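Local coordinates for protein botulinum neurotoxin type C1 (Clostridium botulinum, PDB 3R4S) that is a clostridial neurotoxin whose receptor-binding region, the part crystallised, binds sialic acid and probably mediates cell entry through two ganglioside molecules, at residues A[119-124]-A[178-183]; A[127-132]-A[172-177]; A[369-374]-A[383-388]. All blocks are in the same frame, centred on the assembly; numbering follows the deposited sequence.

Interaction 1: residues A[119-124]-A[178-183]; sequences FTLKQN and TGINFS
The side-chain amide of Gln-123 reaches across to the backbone of Thr-178, joining the end of strand 116-124 to the loop 178-183 in the jelly-roll-like, concanavalin-type half of the receptor-binding region. NE2 of Gln-123 donates to Thr-178 O over 2.8 Å, with an N-H...O angle of 164°. The acceptor lies in the plane of the Gln-123 amide, whereas the donor stands 30° out of the Thr-178 carbonyl plane. An extended chain, with CG opposite the backbone N (chi1 175°), carries the amide this far. Its OE1 is held by Ser-127 OG, so both ends of the amide are engaged and its rotation is fixed.

Beside this polar link, Ile-180 lays CG1 against the strand backbone, 3.6 Å from Lys-122 O. Leu-121 continues the apolar side: its CD2 meets the edge of the Phe-182 ring, in plane, 3.9 Å from CE1, while Ile-180 CG1 lies above one face of that ring, offset toward the rim.

Further out, Tyr-75 packs edge-to-face with Phe-182 and its hydroxyl is hydrogen-bonded to Phe-182 N, and Ser-106 OG bonds to Asn-181 N. The strand ends in a classic beta bulge, in which Gln-123 and Asn-124 both face Ser-127. Two waters complete the polar border. One, bound to Asn-124 ND2, donates to Thr-178 O; the other donates to Gln-123 O at 2.8 Å and to Gly-179 O at 3.1 Å.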
loop_
_atom_site.group_PDB
_atom_site.type_symbol
_atom_site.label_atom_id
_atom_site.label_comp_id
_atom_site.label_asym_id
_atom_site.label_seq_id
_atom_site.Cartn_x
_atom_site.Cartn_y
_atom_site.Cartn_z
ATOM N N PHE A 119 -18.698 -2.754 5.207
ATOM C CA PHE A 119 -19.125 -4.079 5.650
ATOM C C PHE A 119 -20.550 -3.997 6.148
ATOM O O PHE A 119 -20.886 -3.103 6.919
ATOM C CB PHE A 119 -18.232 -4.625 6.770
ATOM C CG PHE A 119 -18.720 -5.934 7.330
ATOM C CD1 PHE A 119 -18.464 -7.129 6.661
ATOM C CD2 PHE A 119 -19.445 -5.968 8.512
ATOM C CE1 PHE A 119 -18.923 -8.352 7.168
ATOM C CE2 PHE A 119 -19.912 -7.176 9.026
ATOM C CZ PHE A 119 -19.656 -8.373 8.345
ATOM N N THR A 120 -21.387 -4.929 5.712
ATOM C CA THR A 120 -22.801 -4.899 6.063
ATOM C C THR A 120 -23.311 -6.235 6.592
ATOM O O THR A 120 -23.079 -7.288 5.982
ATOM C CB THR A 120 -23.655 -4.540 4.847
ATOM O OG1 THR A 120 -23.178 -3.316 4.277
ATOM C CG2 THR A 120 -25.112 -4.381 5.253
ATOM N N LEU A 121 -23.985 -6.194 7.738
ATOM C CA LEU A 121 -24.820 -7.312 8.163
ATOM C C LEU A 121 -26.215 -7.058 7.604
ATOM O O LEU A 121 -26.806 -6.007 7.865
ATOM C CB LEU A 121 -24.876 -7.414 9.685
ATOM C CG LEU A 121 -23.640 -7.966 10.403
ATOM C CD1 LEU A 121 -23.917 -8.084 11.884
ATOM C CD2 LEU A 121 -23.218 -9.319 9.848
ATOM N N LYS A 122 -26.730 -7.989 6.810
ATOM C CA LYS A 122 -28.070 -7.830 6.263
ATOM C C LYS A 122 -29.055 -8.739 6.987
ATOM O O LYS A 122 -29.043 -9.961 6.806
ATOM C CB LYS A 122 -28.092 -8.111 4.762
ATOM C CG LYS A 122 -29.438 -7.806 4.112
ATOM C CD LYS A 122 -29.437 -8.187 2.644
ATOM C CE LYS A 122 -30.748 -7.816 1.960
ATOM N NZ LYS A 122 -30.673 -6.479 1.352
ATOM N N GLN A 123 -29.894 -8.140 7.827
ATOM C CA GLN A 123 -30.851 -8.908 8.610
ATOM C C GLN A 123 -31.958 -9.466 7.732
ATOM O O GLN A 123 -32.279 -10.648 7.800
ATOM C CB GLN A 123 -31.446 -8.058 9.730
ATOM C CG GLN A 123 -32.538 -8.764 10.508
ATOM C CD GLN A 123 -33.128 -7.892 11.602
ATOM O OE1 GLN A 123 -32.945 -6.678 11.607
ATOM N NE2 GLN A 123 -33.833 -8.514 12.540
ATOM N N ASN A 124 -32.541 -8.601 6.912
ATOM C CA ASN A 124 -33.615 -8.986 6.005
ATOM C C ASN A 124 -33.709 -7.892 4.952
ATOM O O ASN A 124 -32.882 -6.977 4.948
ATOM C CB ASN A 124 -34.942 -9.141 6.764
ATOM C CG ASN A 124 -35.287 -7.910 7.582
ATOM O OD1 ASN A 124 -35.276 -6.788 7.065
ATOM N ND2 ASN A 124 -35.570 -8.108 8.869
ATOM N N THR A 178 -32.556 -10.279 14.947
ATOM C CA THR A 178 -33.311 -11.526 15.051
ATOM C C THR A 178 -33.758 -12.019 13.680
ATOM O O THR A 178 -34.359 -11.273 12.898
ATOM C CB THR A 178 -34.552 -11.364 15.953
ATOM O OG1 THR A 178 -34.201 -10.636 17.137
ATOM C CG2 THR A 178 -35.116 -12.738 16.336
ATOM N N GLY A 179 -33.449 -13.277 13.385
ATOM C CA GLY A 179 -33.811 -13.857 12.106
ATOM C C GLY A 179 -32.737 -13.753 11.039
ATOM O O GLY A 179 -32.904 -14.292 9.942
ATOM N N ILE A 180 -31.638 -13.061 11.332
ATOM C CA ILE A 180 -30.554 -13.013 10.356
ATOM C C ILE A 180 -30.109 -14.448 10.058
ATOM O O ILE A 180 -30.059 -15.299 10.945
ATOM C CB ILE A 180 -29.348 -12.146 10.810
ATOM C CG1 ILE A 180 -28.311 -12.035 9.679
ATOM C CG2 ILE A 180 -28.712 -12.713 12.063
ATOM C CD1 ILE A 180 -27.281 -10.957 9.888
ATOM N N ASN A 181 -29.809 -14.717 8.799
ATOM C CA ASN A 181 -29.465 -16.064 8.379
ATOM C C ASN A 181 -28.183 -16.006 7.561
ATOM O O ASN A 181 -28.147 -15.352 6.527
ATOM C CB ASN A 181 -30.605 -16.636 7.541
ATOM C CG ASN A 181 -30.606 -18.147 7.521
ATOM O OD1 ASN A 181 -29.895 -18.771 6.730
ATOM N ND2 ASN A 181 -31.414 -18.750 8.396
ATOM N N PHE A 182 -27.126 -16.660 8.035
ATOM C CA PHE A 182 -25.845 -16.596 7.335
ATOM C C PHE A 182 -25.734 -17.649 6.243
ATOM O O PHE A 182 -26.041 -18.821 6.451
ATOM C CB PHE A 182 -24.672 -16.676 8.312
ATOM C CG PHE A 182 -24.527 -15.447 9.158
ATOM C CD1 PHE A 182 -24.018 -14.277 8.615
ATOM C CD2 PHE A 182 -24.933 -15.448 10.486
ATOM C CE1 PHE A 182 -23.897 -13.120 9.388
ATOM C CE2 PHE A 182 -24.814 -14.304 11.267
ATOM C CZ PHE A 182 -24.299 -13.134 10.713
ATOM N N SER A 183 -25.300 -17.201 5.075
ATOM C CA SER A 183 -25.158 -18.044 3.892
ATOM C C SER A 183 -23.848 -18.823 3.937
ATOM O O SER A 183 -22.848 -18.330 4.444
ATOM C CB SER A 183 -25.180 -17.156 2.649
ATOM O OG SER A 183 -24.841 -17.879 1.483
HETATM O O HOH W 1 -34.006 -12.871 7.445
HETATM O O HOH W 2 -35.557 -10.783 10.207
#

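Interaction 2: residues A[127-132]-A[172-177]; sequences SEQSIN and IKVKEL
The margins of the two sheets of the concanavalin-like sandwich come together here: strand 127-134 borders one, and strand 167-173, with the loop that follows it, the other. Ile-131 and Ile-172 pack between them. CG2 of Ile-131 lies 3.7 Å from Ile-172 CG1, and the two side chains overlap flank to flank, each running toward the other's strand. The methyl end of Ile-172, CD1, also rests 3.7 Å from Ser-130 O. Met-160 on neighbouring strand 159-164 packs on Ile-131 and also on Gln-129.

Gln-129 stands toward the other sheet with its chain extended, pushing its amide group between Ile-172 and Lys-175 and up to the backbone of 173-175. Val-174 and Leu-177 border the same amide, and Lys-175 runs alongside it in the opposite direction.

Lys-175 spans the remaining distance at the exposed margin. With chi1 at 73° its CG is flanked by both the backbone N and the carbonyl carbon, and from there the extended chain returns to strand 127-134. NZ donates to Glu-128 O over 3.0 Å, approaching from 43° above the carbonyl plane, and makes a weak bond to Ser-127 OG at 3.3 Å. That hydroxyl has a stronger partner in Gln-123 OE1. The carboxylate of Glu-128 takes no part with the lysine; its OE2 accepts a 2.7 Å hydrogen bond from Ser-130 OG.

The lysine ammonium is therefore received by neutral oxygens, a backbone carbonyl and a hydroxyl, and not by the Glu-128 carboxylate, so this edge of the sandwich is joined by polar bonds beside an apolar isoleucine pair.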
loop_
_atom_site.group_PDB
_atom_site.type_symbol
_atom_site.label_atom_id
_atom_site.label_comp_id
_atom_site.label_asym_id
_atom_site.label_seq_id
_atom_site.Cartn_x
_atom_site.Cartn_y
_atom_site.Cartn_z
ATOM N N SER A 127 -33.799 -4.326 6.667
ATOM C CA SER A 127 -32.980 -4.007 7.828
ATOM C C SER A 127 -31.524 -4.467 7.668
ATOM O O SER A 127 -31.251 -5.629 7.340
ATOM C CB SER A 127 -33.602 -4.643 9.072
ATOM O OG SER A 127 -32.685 -4.671 10.152
ATOM N N GLU A 128 -30.592 -3.556 7.923
ATOM C CA GLU A 128 -29.169 -3.868 7.822
ATOM C C GLU A 128 -28.425 -3.099 8.903
ATOM O O GLU A 128 -28.985 -2.204 9.535
ATOM C CB GLU A 128 -28.641 -3.400 6.465
ATOM C CG GLU A 128 -28.696 -1.897 6.358
ATOM C CD GLU A 128 -27.880 -1.330 5.222
ATOM O OE1 GLU A 128 -28.411 -1.228 4.101
ATOM O OE2 GLU A 128 -26.717 -0.953 5.456
ATOM N N GLN A 129 -27.152 -3.424 9.095
ATOM C CA GLN A 129 -26.277 -2.580 9.896
ATOM C C GLN A 129 -24.900 -2.559 9.242
ATOM O O GLN A 129 -24.313 -3.612 8.988
ATOM C CB GLN A 129 -26.214 -3.091 11.338
ATOM C CG GLN A 129 -25.516 -2.158 12.294
ATOM C CD GLN A 129 -25.817 -2.443 13.774
ATOM O OE1 GLN A 129 -25.569 -1.590 14.628
ATOM N NE2 GLN A 129 -26.350 -3.629 14.076
ATOM N N SER A 130 -24.395 -1.368 8.942
ATOM C CA SER A 130 -23.130 -1.244 8.222
ATOM C C SER A 130 -22.081 -0.448 8.985
ATOM O O SER A 130 -22.411 0.405 9.799
ATOM C CB SER A 130 -23.354 -0.605 6.839
ATOM O OG SER A 130 -24.138 -1.442 6.001
ATOM N N ILE A 131 -20.815 -0.741 8.702
ATOM C CA ILE A 131 -19.685 0.056 9.160
ATOM C C ILE A 131 -18.743 0.234 7.984
ATOM O O ILE A 131 -18.820 -0.511 7.006
ATOM C CB ILE A 131 -18.908 -0.636 10.276
ATOM C CG1 ILE A 131 -18.489 -2.052 9.832
ATOM C CG2 ILE A 131 -19.740 -0.697 11.539
ATOM C CD1 ILE A 131 -17.808 -2.840 10.944
ATOM N N ASN A 132 -17.832 1.196 8.072
ATOM C CA ASN A 132 -16.997 1.474 6.914
ATOM C C ASN A 132 -15.618 2.034 7.214
ATOM O O ASN A 132 -15.340 2.547 8.297
ATOM C CB ASN A 132 -17.725 2.406 5.955
ATOM C CG ASN A 132 -17.891 3.797 6.525
ATOM O OD1 ASN A 132 -18.984 4.181 6.945
ATOM N ND2 ASN A 132 -16.804 4.555 6.559
ATOM N N ILE A 172 -19.354 -0.041 16.156
ATOM C CA ILE A 172 -20.770 0.227 16.399
ATOM C C ILE A 172 -21.394 -0.925 17.184
ATOM O O ILE A 172 -21.121 -2.095 16.911
ATOM C CB ILE A 172 -21.554 0.436 15.077
ATOM C CG1 ILE A 172 -20.898 1.540 14.242
ATOM C CG2 ILE A 172 -22.984 0.838 15.360
ATOM C CD1 ILE A 172 -21.744 2.035 13.065
ATOM N N LYS A 173 -22.222 -0.592 18.167
ATOM C CA LYS A 173 -22.942 -1.601 18.936
ATOM C C LYS A 173 -23.853 -2.370 17.991
ATOM O O LYS A 173 -24.557 -1.766 17.192
ATOM C CB LYS A 173 -23.778 -0.939 20.036
ATOM C CG LYS A 173 -24.675 -1.911 20.815
ATOM C CD LYS A 173 -23.840 -2.870 21.644
ATOM C CE LYS A 173 -24.646 -4.059 22.181
ATOM N NZ LYS A 173 -24.771 -5.207 21.209
ATOM N N VAL A 174 -23.839 -3.698 18.068
ATOM C CA VAL A 174 -24.694 -4.490 17.197
ATOM C C VAL A 174 -26.130 -4.434 17.707
ATOM O O VAL A 174 -26.384 -4.688 18.888
ATOM C CB VAL A 174 -24.239 -5.973 17.123
ATOM C CG1 VAL A 174 -25.231 -6.802 16.300
ATOM C CG2 VAL A 174 -22.831 -6.078 16.543
ATOM N N LYS A 175 -27.067 -4.113 16.821
ATOM C CA LYS A 175 -28.476 -4.053 17.198
ATOM C C LYS A 175 -29.075 -5.456 17.150
ATOM O O LYS A 175 -28.427 -6.398 16.701
ATOM C CB LYS A 175 -29.242 -3.110 16.269
ATOM C CG LYS A 175 -29.481 -3.667 14.866
ATOM C CD LYS A 175 -30.059 -2.595 13.942
ATOM C CE LYS A 175 -30.700 -3.209 12.693
ATOM N NZ LYS A 175 -31.110 -2.166 11.704
ATOM N N GLU A 176 -30.303 -5.601 17.628
ATOM C CA GLU A 176 -30.980 -6.887 17.565
ATOM C C GLU A 176 -31.168 -7.277 16.098
ATOM O O GLU A 176 -31.765 -6.537 15.315
ATOM C CB GLU A 176 -32.331 -6.817 18.281
ATOM C CG GLU A 176 -32.842 -8.170 18.766
ATOM C CD GLU A 176 -34.081 -8.048 19.645
ATOM O OE1 GLU A 176 -34.186 -8.805 20.637
ATOM O OE2 GLU A 176 -34.945 -7.191 19.346
ATOM N N LEU A 177 -30.632 -8.427 15.715
ATOM C CA LEU A 177 -30.719 -8.850 14.319
ATOM C C LEU A 177 -31.448 -10.179 14.218
ATOM O O LEU A 177 -31.023 -11.084 13.499
ATOM C CB LEU A 177 -29.325 -8.949 13.699
ATOM C CG LEU A 177 -28.548 -7.639 13.606
ATOM C CD1 LEU A 177 -27.104 -7.928 13.234
ATOM C CD2 LEU A 177 -29.187 -6.683 12.595
#

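Interaction 3: residues A[369-374]-A[383-388]; sequences SQIFKS and GICSIG
The Phe-372 ring overlaps the side chain of Ile-384 on one face of an antiparallel beta hairpin, strands 367-374 and 381-392, in the beta-trefoil half of the receptor-binding region. Ile-384 CG1 sits 4.3 Å from the ring centroid and 30° off its normal, an off-centre CH-pi contact, while CD1 touches CE1 of Phe-372 at 3.7 Å. The ring's edge is turned to Gly-383 O.

Phe-372 and Ile-384 form a non-hydrogen-bonded pair. Next to it, Cys-385 N donates to Ile-371 O over 2.8 Å, almost in line with the carbonyl. Lys-373 N donates to Gly-383 O over 2.9 Å, from well above the carbonyl plane. On the face away from the phenylalanine, Cys-385 SG packs 4.0 Å from Ile-371 CG2, with Phe-356 and Trp-424 around them.

Lys-373 packs its CB near Gly-383, then bends at chi2 (71°) to carry NZ away to the carbonyls of Asp-352 and Ile-355; it also makes a cation-pi contact with Phe-356. The buried ammonium is thus met by backbone carbonyls and an aromatic face, which probably stabilises its charge.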
loop_
_atom_site.group_PDB
_atom_site.type_symbol
_atom_site.label_atom_id
_atom_site.label_comp_id
_atom_site.label_asym_id
_atom_site.label_seq_id
_atom_site.Cartn_x
_atom_site.Cartn_y
_atom_site.Cartn_z
ATOM N N SER A 369 9.816 4.957 2.790
ATOM C CA SER A 369 11.123 4.538 3.252
ATOM C C SER A 369 11.880 5.711 3.836
ATOM O O SER A 369 11.505 6.874 3.668
ATOM C CB SER A 369 11.929 3.938 2.089
ATOM O OG SER A 369 12.119 4.912 1.056
ATOM N N GLN A 370 12.950 5.391 4.546
ATOM C CA GLN A 370 13.909 6.388 4.960
ATOM C C GLN A 370 15.219 6.011 4.299
ATOM O O GLN A 370 15.524 4.821 4.126
ATOM C CB GLN A 370 14.047 6.443 6.477
ATOM C CG GLN A 370 12.833 7.057 7.170
ATOM C CD GLN A 370 13.051 7.233 8.657
ATOM O OE1 GLN A 370 13.422 6.293 9.340
ATOM N NE2 GLN A 370 12.837 8.450 9.162
ATOM N N ILE A 371 15.972 7.026 3.891
ATOM C CA ILE A 371 17.172 6.796 3.102
ATOM C C ILE A 371 18.326 7.538 3.742
ATOM O O ILE A 371 18.275 8.755 3.944
ATOM C CB ILE A 371 16.961 7.233 1.649
ATOM C CG1 ILE A 371 15.712 6.550 1.080
ATOM C CG2 ILE A 371 18.201 6.909 0.799
ATOM C CD1 ILE A 371 15.229 7.146 -0.245
ATOM N N PHE A 372 19.350 6.781 4.099
ATOM C CA PHE A 372 20.433 7.294 4.897
ATOM C C PHE A 372 21.700 7.338 4.061
ATOM O O PHE A 372 21.973 6.410 3.295
ATOM C CB PHE A 372 20.659 6.381 6.103
ATOM C CG PHE A 372 19.489 6.328 7.052
ATOM C CD1 PHE A 372 19.430 7.181 8.150
ATOM C CD2 PHE A 372 18.441 5.448 6.829
ATOM C CE1 PHE A 372 18.352 7.142 9.021
ATOM C CE2 PHE A 372 17.355 5.395 7.699
ATOM C CZ PHE A 372 17.311 6.238 8.798
ATOM N N LYS A 373 22.469 8.413 4.216
ATOM C CA LYS A 373 23.781 8.520 3.579
ATOM C C LYS A 373 24.738 7.526 4.217
ATOM O O LYS A 373 24.861 7.466 5.442
ATOM C CB LYS A 373 24.340 9.934 3.702
ATOM C CG LYS A 373 25.648 10.117 2.923
ATOM C CD LYS A 373 25.399 10.104 1.403
ATOM C CE LYS A 373 26.716 10.037 0.615
ATOM N NZ LYS A 373 27.333 8.673 0.692
ATOM N N SER A 374 25.412 6.739 3.383
ATOM C CA SER A 374 26.173 5.600 3.863
ATOM C C SER A 374 27.517 5.501 3.162
ATOM O O SER A 374 27.676 6.024 2.068
ATOM C CB SER A 374 25.374 4.325 3.581
ATOM O OG SER A 374 26.073 3.155 3.972
ATOM N N GLY A 383 24.090 10.401 7.740
ATOM C CA GLY A 383 23.007 11.345 7.555
ATOM C C GLY A 383 21.720 10.739 7.039
ATOM O O GLY A 383 21.658 9.553 6.702
ATOM N N ILE A 384 20.682 11.569 6.972
ATOM C CA ILE A 384 19.370 11.118 6.515
ATOM C C ILE A 384 18.884 12.036 5.400
ATOM O O ILE A 384 19.123 13.243 5.437
ATOM C CB ILE A 384 18.339 11.108 7.686
ATOM C CG1 ILE A 384 17.092 10.294 7.325
ATOM C CG2 ILE A 384 17.973 12.541 8.120
ATOM C CD1 ILE A 384 16.137 10.104 8.494
ATOM N N CYS A 385 18.203 11.468 4.411
ATOM C CA CYS A 385 17.657 12.257 3.302
ATOM C C CYS A 385 16.382 12.978 3.695
ATOM O O CYS A 385 15.452 12.374 4.232
ATOM C CB CYS A 385 17.399 11.372 2.078
ATOM S SG CYS A 385 18.929 10.752 1.359
ATOM N N SER A 386 16.344 14.272 3.415
ATOM C CA SER A 386 15.193 15.098 3.727
ATOM C C SER A 386 14.916 16.008 2.527
ATOM O O SER A 386 15.380 15.744 1.421
ATOM C CB SER A 386 15.469 15.917 4.995
ATOM O OG SER A 386 14.296 16.571 5.439
ATOM N N ILE A 387 14.175 17.081 2.757
ATOM C CA ILE A 387 13.757 17.981 1.699
ATOM C C ILE A 387 13.582 19.366 2.321
ATOM O O ILE A 387 13.222 19.484 3.494
ATOM C CB ILE A 387 12.431 17.500 1.075
ATOM C CG1 ILE A 387 12.077 18.315 -0.166
ATOM C CG2 ILE A 387 11.286 17.542 2.104
ATOM C CD1 ILE A 387 10.924 17.720 -0.979
ATOM N N GLY A 388 13.859 20.415 1.551
ATOM C CA GLY A 388 13.647 21.768 2.035
ATOM C C GLY A 388 13.842 22.847 0.978
ATOM O O GLY A 388 14.211 22.567 -0.171
HETATM O O HOH W 3 15.064 9.586 4.541
#

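Interactions 1 and 2 are neighbours, with centres about 9 Å apart, in the concanavalin-like half of the chain. Consecutive strands 116-124 and 127-134 pair in one sheet, and the chain running from strand 167-173 into the loop before strand 185-192 meets each in turn. Along the sequence, both segments of interaction 2 fall between those of interaction 1. They touch where Leu-121 packs on Leu-177 and Thr-120 meets Ser-130. Interaction 3 follows in the trefoil half beyond the chain's centre, its centre about 51 Å and 46 Å from those of interactions 1 and 2. Both bound sialic acids lie there, so the first two contacts tie strands and a connecting loop of the sandwich, remote from these sites.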